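Local coordinates for protein serine protease (Arthrobacter nicotinovorans, PDB 3WY8) that probably cleaves peptide bonds as the C-terminal, trypsin-like protease domain of a secreted serine protease linked to keratin breakdown, at residues 30-34 and 35-39; 38-42 and 43-47; 77-80 and 81-85; 98-102 and 103-107. All blocks are in the same frame, centred on the assembly; numbering follows the deposited sequence.

Contact 1 (30-34 and 35-39); sequences VTAAN and KSTVS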
# COMPACT_ATOMS: atom_id res chain seq x y z
N VAL A 30 6.89 -1.69 -6.69
CA VAL A 30 8.11 -1.04 -6.18
C VAL A 30 9.36 -1.70 -6.75
O VAL A 30 9.37 -2.90 -7.02
CB VAL A 30 8.18 -1.00 -4.63
CG1 VAL A 30 7.10 -0.07 -4.07
CG2 VAL A 30 8.06 -2.40 -4.01
N THR A 31 10.40 -0.90 -6.96
CA THR A 31 11.63 -1.39 -7.56
C THR A 31 12.21 -2.50 -6.69
O THR A 31 12.23 -2.39 -5.47
CB THR A 31 12.65 -0.27 -7.77
OG1 THR A 31 12.02 0.81 -8.49
CG2 THR A 31 13.84 -0.76 -8.56
N ALA A 32 12.65 -3.58 -7.34
CA ALA A 32 13.14 -4.76 -6.64
C ALA A 32 13.85 -5.65 -7.64
O ALA A 32 13.43 -5.74 -8.80
CB ALA A 32 11.97 -5.52 -6.02
N ALA A 33 14.91 -6.32 -7.20
CA ALA A 33 15.68 -7.22 -8.06
C ALA A 33 14.80 -8.26 -8.77
O ALA A 33 15.05 -8.59 -9.93
CB ALA A 33 16.78 -7.91 -7.27
N ASN A 34 13.76 -8.74 -8.09
CA ASN A 34 12.86 -9.74 -8.68
C ASN A 34 11.85 -9.19 -9.70
O ASN A 34 11.14 -9.96 -10.35
CB ASN A 34 12.15 -10.57 -7.59
CG ASN A 34 11.27 -9.73 -6.66
OD1 ASN A 34 10.90 -8.59 -6.97
ND2 ASN A 34 10.93 -10.30 -5.51
N LYS A 35 11.80 -7.86 -9.82
CA LYS A 35 10.88 -7.15 -10.72
C LYS A 35 9.41 -7.54 -10.52
O LYS A 35 8.59 -7.45 -11.45
CB LYS A 35 11.28 -7.36 -12.19
CG LYS A 35 12.60 -6.70 -12.57
CD LYS A 35 12.92 -6.98 -14.02
CE LYS A 35 14.16 -6.24 -14.46
NZ LYS A 35 14.26 -6.22 -15.95
N SER A 36 9.09 -7.97 -9.30
CA SER A 36 7.80 -8.58 -9.00
C SER A 36 7.18 -8.12 -7.68
O SER A 36 6.18 -8.69 -7.23
CB SER A 36 7.96 -10.11 -8.96
OG SER A 36 8.39 -10.61 -10.22
N THR A 37 7.78 -7.11 -7.07
CA THR A 37 7.41 -6.72 -5.71
C THR A 37 6.37 -5.61 -5.67
O THR A 37 6.46 -4.63 -6.41
CB THR A 37 8.66 -6.36 -4.86
OG1 THR A 37 9.57 -7.46 -4.90
CG2 THR A 37 8.29 -6.09 -3.40
N VAL A 38 5.37 -5.80 -4.80
CA VAL A 38 4.26 -4.87 -4.61
C VAL A 38 4.22 -4.47 -3.14
O VAL A 38 4.17 -5.32 -2.25
CB VAL A 38 2.91 -5.51 -5.02
CG1 VAL A 38 1.72 -4.63 -4.58
CG2 VAL A 38 2.86 -5.76 -6.52
N SER A 39 4.22 -3.16 -2.88
CA SER A 39 4.09 -2.66 -1.52
C SER A 39 2.62 -2.49 -1.16
O SER A 39 1.80 -2.12 -2.00
CB SER A 39 4.80 -1.32 -1.40
OG SER A 39 4.18 -0.39 -2.26
O HOH W 1 9.60 -4.88 -8.67

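Contact 2 (38-42 and 43-47); sequences VSTAG and HCLNE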
# COMPACT_ATOMS: atom_id res chain seq x y z
N VAL A 38 5.37 -5.80 -4.80
CA VAL A 38 4.26 -4.87 -4.61
C VAL A 38 4.22 -4.47 -3.14
O VAL A 38 4.17 -5.32 -2.25
CB VAL A 38 2.91 -5.51 -5.02
CG1 VAL A 38 1.72 -4.63 -4.58
CG2 VAL A 38 2.86 -5.76 -6.52
N SER A 39 4.22 -3.16 -2.88
CA SER A 39 4.09 -2.66 -1.52
C SER A 39 2.62 -2.49 -1.16
O SER A 39 1.80 -2.12 -2.00
CB SER A 39 4.80 -1.32 -1.40
OG SER A 39 4.18 -0.39 -2.26
N THR A 40 2.30 -2.74 0.11
CA THR A 40 0.94 -2.59 0.62
C THR A 40 0.98 -2.53 2.15
O THR A 40 2.07 -2.46 2.73
CB THR A 40 -0.01 -3.71 0.07
OG1 THR A 40 -1.38 -3.39 0.36
CG2 THR A 40 0.34 -5.09 0.65
N ALA A 41 -0.18 -2.54 2.80
CA ALA A 41 -0.24 -2.58 4.27
C ALA A 41 -0.13 -4.02 4.74
O ALA A 41 -0.53 -4.93 4.03
CB ALA A 41 -1.53 -1.96 4.77
N GLY A 42 0.41 -4.22 5.94
CA GLY A 42 0.46 -5.56 6.53
C GLY A 42 -0.94 -6.14 6.64
O GLY A 42 -1.15 -7.32 6.34
N HIS A 43 -1.90 -5.29 7.02
CA HIS A 43 -3.29 -5.75 7.19
C HIS A 43 -4.01 -6.07 5.88
O HIS A 43 -5.13 -6.59 5.89
CB HIS A 43 -4.09 -4.80 8.11
CG HIS A 43 -4.58 -3.55 7.44
ND1 HIS A 43 -3.96 -2.32 7.60
CD2 HIS A 43 -5.67 -3.32 6.68
CE1 HIS A 43 -4.63 -1.40 6.93
NE2 HIS A 43 -5.68 -1.98 6.37
N CYS A 44 -3.35 -5.80 4.75
CA CYS A 44 -3.88 -6.16 3.44
C CYS A 44 -3.42 -7.55 2.99
O CYS A 44 -3.79 -8.00 1.91
CB CYS A 44 -3.48 -5.12 2.39
SG CYS A 44 -4.22 -3.48 2.61
N LEU A 45 -2.60 -8.22 3.79
CA LEU A 45 -2.14 -9.56 3.41
C LEU A 45 -1.89 -10.52 4.58
O LEU A 45 -1.50 -11.67 4.36
CB LEU A 45 -0.92 -9.48 2.47
CG LEU A 45 0.34 -8.70 2.88
CD1 LEU A 45 1.05 -9.36 4.07
CD2 LEU A 45 1.28 -8.62 1.68
N ASN A 46 -2.09 -10.05 5.81
CA ASN A 46 -1.90 -10.89 6.99
C ASN A 46 -2.84 -10.45 8.10
O ASN A 46 -3.03 -9.25 8.33
CB ASN A 46 -0.44 -10.84 7.46
CG ASN A 46 -0.19 -11.70 8.69
OD1 ASN A 46 -0.50 -11.30 9.80
ND2 ASN A 46 0.37 -12.89 8.48
N GLU A 47 -3.43 -11.43 8.80
CA GLU A 47 -4.44 -11.16 9.84
C GLU A 47 -4.00 -10.17 10.92
O GLU A 47 -4.83 -9.44 11.47
CB GLU A 47 -4.92 -12.47 10.48
CG GLU A 47 -5.69 -13.37 9.53
CD GLU A 47 -6.23 -14.61 10.21
OE1 GLU A 47 -7.46 -14.83 10.16
OE2 GLU A 47 -5.43 -15.37 10.82

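Contact 3 (77-80 and 81-85); sequences LYAP and TQWAS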
# COMPACT_ATOMS: atom_id res chain seq x y z
N LEU A 77 4.14 -13.71 0.26
CA LEU A 77 3.77 -12.52 1.02
C LEU A 77 4.71 -12.34 2.19
O LEU A 77 5.02 -13.31 2.89
CB LEU A 77 2.32 -12.62 1.52
CG LEU A 77 1.25 -12.95 0.48
CD1 LEU A 77 -0.03 -13.41 1.18
CD2 LEU A 77 0.99 -11.77 -0.45
N TYR A 78 5.15 -11.10 2.42
CA TYR A 78 6.16 -10.81 3.43
C TYR A 78 5.75 -9.66 4.34
O TYR A 78 5.67 -8.51 3.89
CB TYR A 78 7.50 -10.51 2.77
CG TYR A 78 7.99 -11.66 1.93
CD1 TYR A 78 8.77 -12.67 2.49
CD2 TYR A 78 7.64 -11.77 0.58
CE1 TYR A 78 9.21 -13.74 1.72
CE2 TYR A 78 8.06 -12.84 -0.19
CZ TYR A 78 8.85 -13.82 0.39
OH TYR A 78 9.27 -14.88 -0.39
N ALA A 79 5.51 -9.97 5.60
CA ALA A 79 5.23 -8.96 6.61
C ALA A 79 6.26 -9.09 7.74
O ALA A 79 6.76 -10.19 7.99
CB ALA A 79 3.82 -9.12 7.14
N PRO A 80 6.57 -7.97 8.42
CA PRO A 80 7.48 -8.06 9.57
C PRO A 80 6.89 -8.92 10.68
O PRO A 80 5.65 -9.02 10.79
CB PRO A 80 7.63 -6.60 10.04
CG PRO A 80 6.54 -5.85 9.39
CD PRO A 80 6.21 -6.57 8.12
N THR A 81 7.76 -9.54 11.47
CA THR A 81 7.35 -10.35 12.62
C THR A 81 6.38 -9.59 13.51
O THR A 81 5.38 -10.15 13.97
CB THR A 81 8.58 -10.77 13.47
OG1 THR A 81 9.58 -11.35 12.62
CG2 THR A 81 8.18 -11.79 14.54
N GLN A 82 6.69 -8.32 13.73
CA GLN A 82 5.88 -7.45 14.58
C GLN A 82 4.45 -7.34 14.08
O GLN A 82 3.53 -7.20 14.89
CB GLN A 82 6.52 -6.07 14.71
CG GLN A 82 7.87 -6.06 15.45
CD GLN A 82 9.07 -6.28 14.54
OE1 GLN A 82 8.97 -6.92 13.49
NE2 GLN A 82 10.22 -5.75 14.95
N TRP A 83 4.26 -7.41 12.76
CA TRP A 83 2.91 -7.47 12.21
C TRP A 83 2.29 -8.87 12.29
O TRP A 83 1.21 -9.05 12.87
CB TRP A 83 2.81 -6.93 10.77
CG TRP A 83 1.37 -6.95 10.37
CD1 TRP A 83 0.76 -7.87 9.56
CD2 TRP A 83 0.35 -6.08 10.85
NE1 TRP A 83 -0.59 -7.60 9.49
CE2 TRP A 83 -0.86 -6.50 10.27
CE3 TRP A 83 0.34 -4.97 11.70
CZ2 TRP A 83 -2.07 -5.85 10.51
CZ3 TRP A 83 -0.86 -4.32 11.95
CH2 TRP A 83 -2.05 -4.77 11.35
N ALA A 84 2.96 -9.84 11.69
CA ALA A 84 2.42 -11.19 11.53
C ALA A 84 2.19 -11.91 12.86
O ALA A 84 1.27 -12.72 12.98
CB ALA A 84 3.34 -12.02 10.63
N SER A 85 3.02 -11.59 13.85
CA SER A 85 2.97 -12.25 15.16
C SER A 85 2.26 -11.42 16.23
O SER A 85 1.70 -11.98 17.18
CB SER A 85 4.38 -12.60 15.64
OG SER A 85 4.33 -13.35 16.85

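Contact 4 (98-102 and 103-107); sequences MNTLN and GQKLA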
# COMPACT_ATOMS: atom_id res chain seq x y z
N MET A 98 4.91 -11.17 -6.82
CA MET A 98 3.92 -11.63 -7.78
C MET A 98 4.48 -12.70 -8.70
O MET A 98 5.66 -12.66 -9.07
CB MET A 98 3.39 -10.46 -8.61
CG MET A 98 2.89 -9.26 -7.80
SD MET A 98 1.53 -9.65 -6.66
CE MET A 98 2.36 -10.00 -5.16
N ASN A 99 3.64 -13.67 -9.07
CA ASN A 99 3.94 -14.60 -10.15
C ASN A 99 4.11 -13.83 -11.46
O ASN A 99 3.61 -12.72 -11.60
CB ASN A 99 2.79 -15.59 -10.33
CG ASN A 99 2.74 -16.65 -9.25
OD1 ASN A 99 3.71 -17.38 -9.03
ND2 ASN A 99 1.60 -16.75 -8.58
N THR A 100 4.82 -14.44 -12.41
CA THR A 100 4.84 -13.91 -13.77
C THR A 100 3.45 -14.07 -14.39
O THR A 100 2.70 -14.98 -14.03
CB THR A 100 5.89 -14.62 -14.65
OG1 THR A 100 5.75 -16.04 -14.53
CG2 THR A 100 7.30 -14.20 -14.24
N LEU A 101 3.11 -13.16 -15.29
CA LEU A 101 1.87 -13.25 -16.05
C LEU A 101 2.21 -13.25 -17.54
O LEU A 101 2.83 -12.32 -18.04
CB LEU A 101 0.93 -12.08 -15.71
CG LEU A 101 -0.47 -12.08 -16.35
CD1 LEU A 101 -1.35 -13.18 -15.75
CD2 LEU A 101 -1.12 -10.72 -16.18
N ASN A 102 1.79 -14.31 -18.23
CA ASN A 102 2.11 -14.50 -19.65
C ASN A 102 3.61 -14.40 -19.91
O ASN A 102 4.05 -13.80 -20.89
CB ASN A 102 1.33 -13.52 -20.53
CG ASN A 102 -0.17 -13.60 -20.32
OD1 ASN A 102 -0.71 -14.66 -19.99
ND2 ASN A 102 -0.86 -12.48 -20.50
N GLY A 103 4.39 -14.98 -18.99
CA GLY A 103 5.84 -15.04 -19.09
C GLY A 103 6.56 -13.74 -18.77
O GLY A 103 7.77 -13.65 -18.95
N GLN A 104 5.82 -12.75 -18.28
CA GLN A 104 6.36 -11.41 -18.02
C GLN A 104 6.40 -11.08 -16.53
O GLN A 104 5.50 -11.47 -15.79
CB GLN A 104 5.54 -10.35 -18.75
CG GLN A 104 5.67 -10.35 -20.26
CD GLN A 104 4.91 -9.20 -20.90
OE1 GLN A 104 3.68 -9.21 -20.96
NE2 GLN A 104 5.64 -8.19 -21.36
N LYS A 105 7.42 -10.34 -16.12
CA LYS A 105 7.53 -9.83 -14.75
C LYS A 105 6.80 -8.49 -14.61
O LYS A 105 6.84 -7.66 -15.52
CB LYS A 105 9.00 -9.70 -14.33
CG LYS A 105 9.69 -11.05 -14.06
CD LYS A 105 11.22 -10.94 -14.08
CE LYS A 105 11.78 -11.17 -15.48
NZ LYS A 105 13.28 -11.22 -15.49
N LEU A 106 6.14 -8.28 -13.47
CA LEU A 106 5.29 -7.11 -13.27
C LEU A 106 5.94 -5.77 -13.63
O LEU A 106 5.36 -4.97 -14.37
CB LEU A 106 4.74 -7.08 -11.83
CG LEU A 106 3.87 -5.88 -11.43
CD1 LEU A 106 2.54 -5.87 -12.19
CD2 LEU A 106 3.61 -5.92 -9.95
N ALA A 107 7.15 -5.54 -13.12
CA ALA A 107 7.85 -4.28 -13.32
C ALA A 107 8.25 -4.04 -14.78
O ALA A 107 8.40 -2.90 -15.21
CB ALA A 107 9.06 -4.18 -12.40
O HOH W 2 5.96 -10.66 -11.72
O HOH W 3 3.73 -16.73 -16.72
O HOH W 4 1.92 -9.95 -19.06

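Contact 1 (30-34 and 35-39)
Val30, Thr37 and Asn34 carry this local contact, a beta-hairpin connection in the six-stranded barrel of a trypsin-like protease. It joins strand 21-29 to strand 37-40. The chain reverses through a type I turn from Ala32 to Lys35, closed by Lys35 N donating to Ala32 O at 2.9 Å. Beyond it, Val30 N gives a nearly straight bond to Thr37 O (3.0 Å, 167° at the hydrogen). Water 1 adds a bridge between Val30 O and Thr37 N. The methyls of the same pair meet, Val30 CG2 lying 3.7 Å from Thr37 CG2. The other branch, Val30 CG1, turns to Ser39.

Asn34 folds its amide back over the turn. With chi1 at 62°, CG sits between its own backbone N and carbonyl carbon, and OD1 reaches the residues that follow. Ser36 N approaches OD1 from above the amide plane at 3.0 Å. Asn34 ND2 is hydrogen-bonded to Ser219 O, so both ends of the amide are held and its rotation is fixed. Ser36 OG also donates a hydrogen bond to the backbone oxygen Asn34 O. The second donor to the amide oxygen is the Thr37 hydroxyl: OG1 meets Asn34 OD1 at 2.7 Å, in the carbonyl plane and on a lone pair.

Contact 2 (38-42 and 43-47)
Ala41 and Gly42 meet His43, Cys44 and Leu45 in a 3-10 turn that follows strand 37-40 of the barrel. The sequence Thr-Ala-Gly-His-Cys is the histidine motif of trypsin-like proteases. His43 is probably the catalytic histidine, since its ND1 is hydrogen-bonded to Asp92 and its NE2 to Ser171.

Backbone bonds hold the turn. Cys44 N donates to Ala41 O at 3.0 Å. Leu45 N donates to Gly42 O at 3.1 Å with 162° at the hydrogen. Asn46 N makes a weak second bond to the same oxygen, so Gly42 O takes two donors.

One CH-pi contact involves the histidine. Ala41 CB lies over one face of the imidazole, 4.1 Å from the centroid of the His43 ring. The torsion at His43 explains this: chi1 of 79° places CG between the backbone N and the carbonyl carbon, bringing the ring back across Ala41.

Side-chain packing makes up the rest. Ala41 CB also packs on Cys44 SG, at 3.8 Å. That sulfur is in the disulfide to Cys25, which ties the turn to strand 21-29. Thr40 splits its branches between two neighbours. Its hydroxyl is hydrogen-bonded to Ser26 O, and OG1 also lies against the Cys44 methylene. Its methyl turns to the leucine, where Thr40 CG2 rests 3.8 Å from Leu45 CD2.

Contact 3 (77-80 and 81-85)
Pro80 sits at the N-cap position of the short helix 81-84 and meets Gln82, Trp83 and Ala84 of its first turn. Its carbonyl oxygen takes two backbone donors. Ala84 N donates to Pro80 O at 3.0 Å, with 171° at the hydrogen. Trp83 N adds a weak bond to the same oxygen at 2.9 Å.

The side chains spread around the proline. In Trp83, CG lies opposite the backbone N (chi1 -176°), which sends the indole off the helix while CB stays near Pro80. Pro80 CG packs on Trp83 CB at 4.1 Å. Ala79 CB comes obliquely to the pyrrole part of the indole, 4.1 Å from Trp83 CD1. Gln82 instead bends at chi2 (89°), and its amide doubles back so that OE1 lies 3.7 Å from Pro80 CB. Ala84 CB faces the turn too, 3.8 Å from Pro80 O.

Partners outside the two segments place the contact in the fold. Trp83 NE1 is hydrogen-bonded to Asn46 O, and the indole touches His43. Pro80 rests against Val208 and Thr212 of helix 207-218. The arrangement is a proline at the N-cap position of a one-turn helix after barrel strand 72-78, with its tryptophan set beside the histidine of the probable Ser-His-Asp triad of a trypsin-like protease.

Contact 4 (98-102 and 103-107)
Leu101 and Gln104 pair across a tight reversal, a type I' turn with Asn102 and Gly103 at its corners. The pair is an antiparallel hydrogen-bonded one and makes a single bridge. Leu101 N donates to Gln104 O at 3.0 Å. Gln104 N returns a bond to Leu101 O, also at 3.0 Å. Both corner residues have positive phi, 53° at Asn102 and 76° at Gly103, as this turn type requires. Thr100 CA adds a CA-H...O contact to Gln104 O at 3.2 Å.

Three waters bridge the two segments. Water 4 donates to both Leu101 O and Gln104 OE1, linking the glutamine amide to the turn. Water 3 lies between Thr100 OG1 and Gly103 N. Water 2 joins Asn99 O to Leu106 N, where the helix begins.

The side chains meet in two pairs, each lying side by side and pointing the same way. Thr100 CG2 touches Lys105 CG at 4.0 Å, on the outer part of the loop. With chi1 at 50°, the threonine hydroxyl takes the place between N and the carbonyl carbon, and the methyl is the branch beside the lysine chain. Deeper in, Met98 CG packs on Leu106 CD2 at 4.0 Å. Leu106 also reaches Trp72, Phe58 and Val38, so the pair packs helix 106-110 against barrel strands 37-40, 55-60 and 72-78. The loop between barrel strand 94-98 and helix 106-110 is thus built on a type I' beta turn with a single antiparallel bridge, and Lys105 is at the helix N-cap position.

All four contacts belong to one half of the trypsin-like fold, the six-stranded antiparallel barrel and its connections. They follow the chain in order. Contacts 1 and 2 share Val38 and Ser39 on strand 37-40, with centres about 15 Å apart. This strand leads from the hairpin turn toward the turn that holds the probable catalytic histidine. Contact 3 lies about 9 Å from contact 2, centre to centre, and touches it mainly through Trp83. Contact 4 sits beside contact 1, centres about 11 Å apart. Ser36 O and Met98 N probably hydrogen-bond there, as do Lys35 O and Ala107 N. Contacts 2 and 3 thus lie at the probable active-site end. Contacts 1 and 4 are turns away from it, and contacts 3 and 4 are about 24 Å apart between centres.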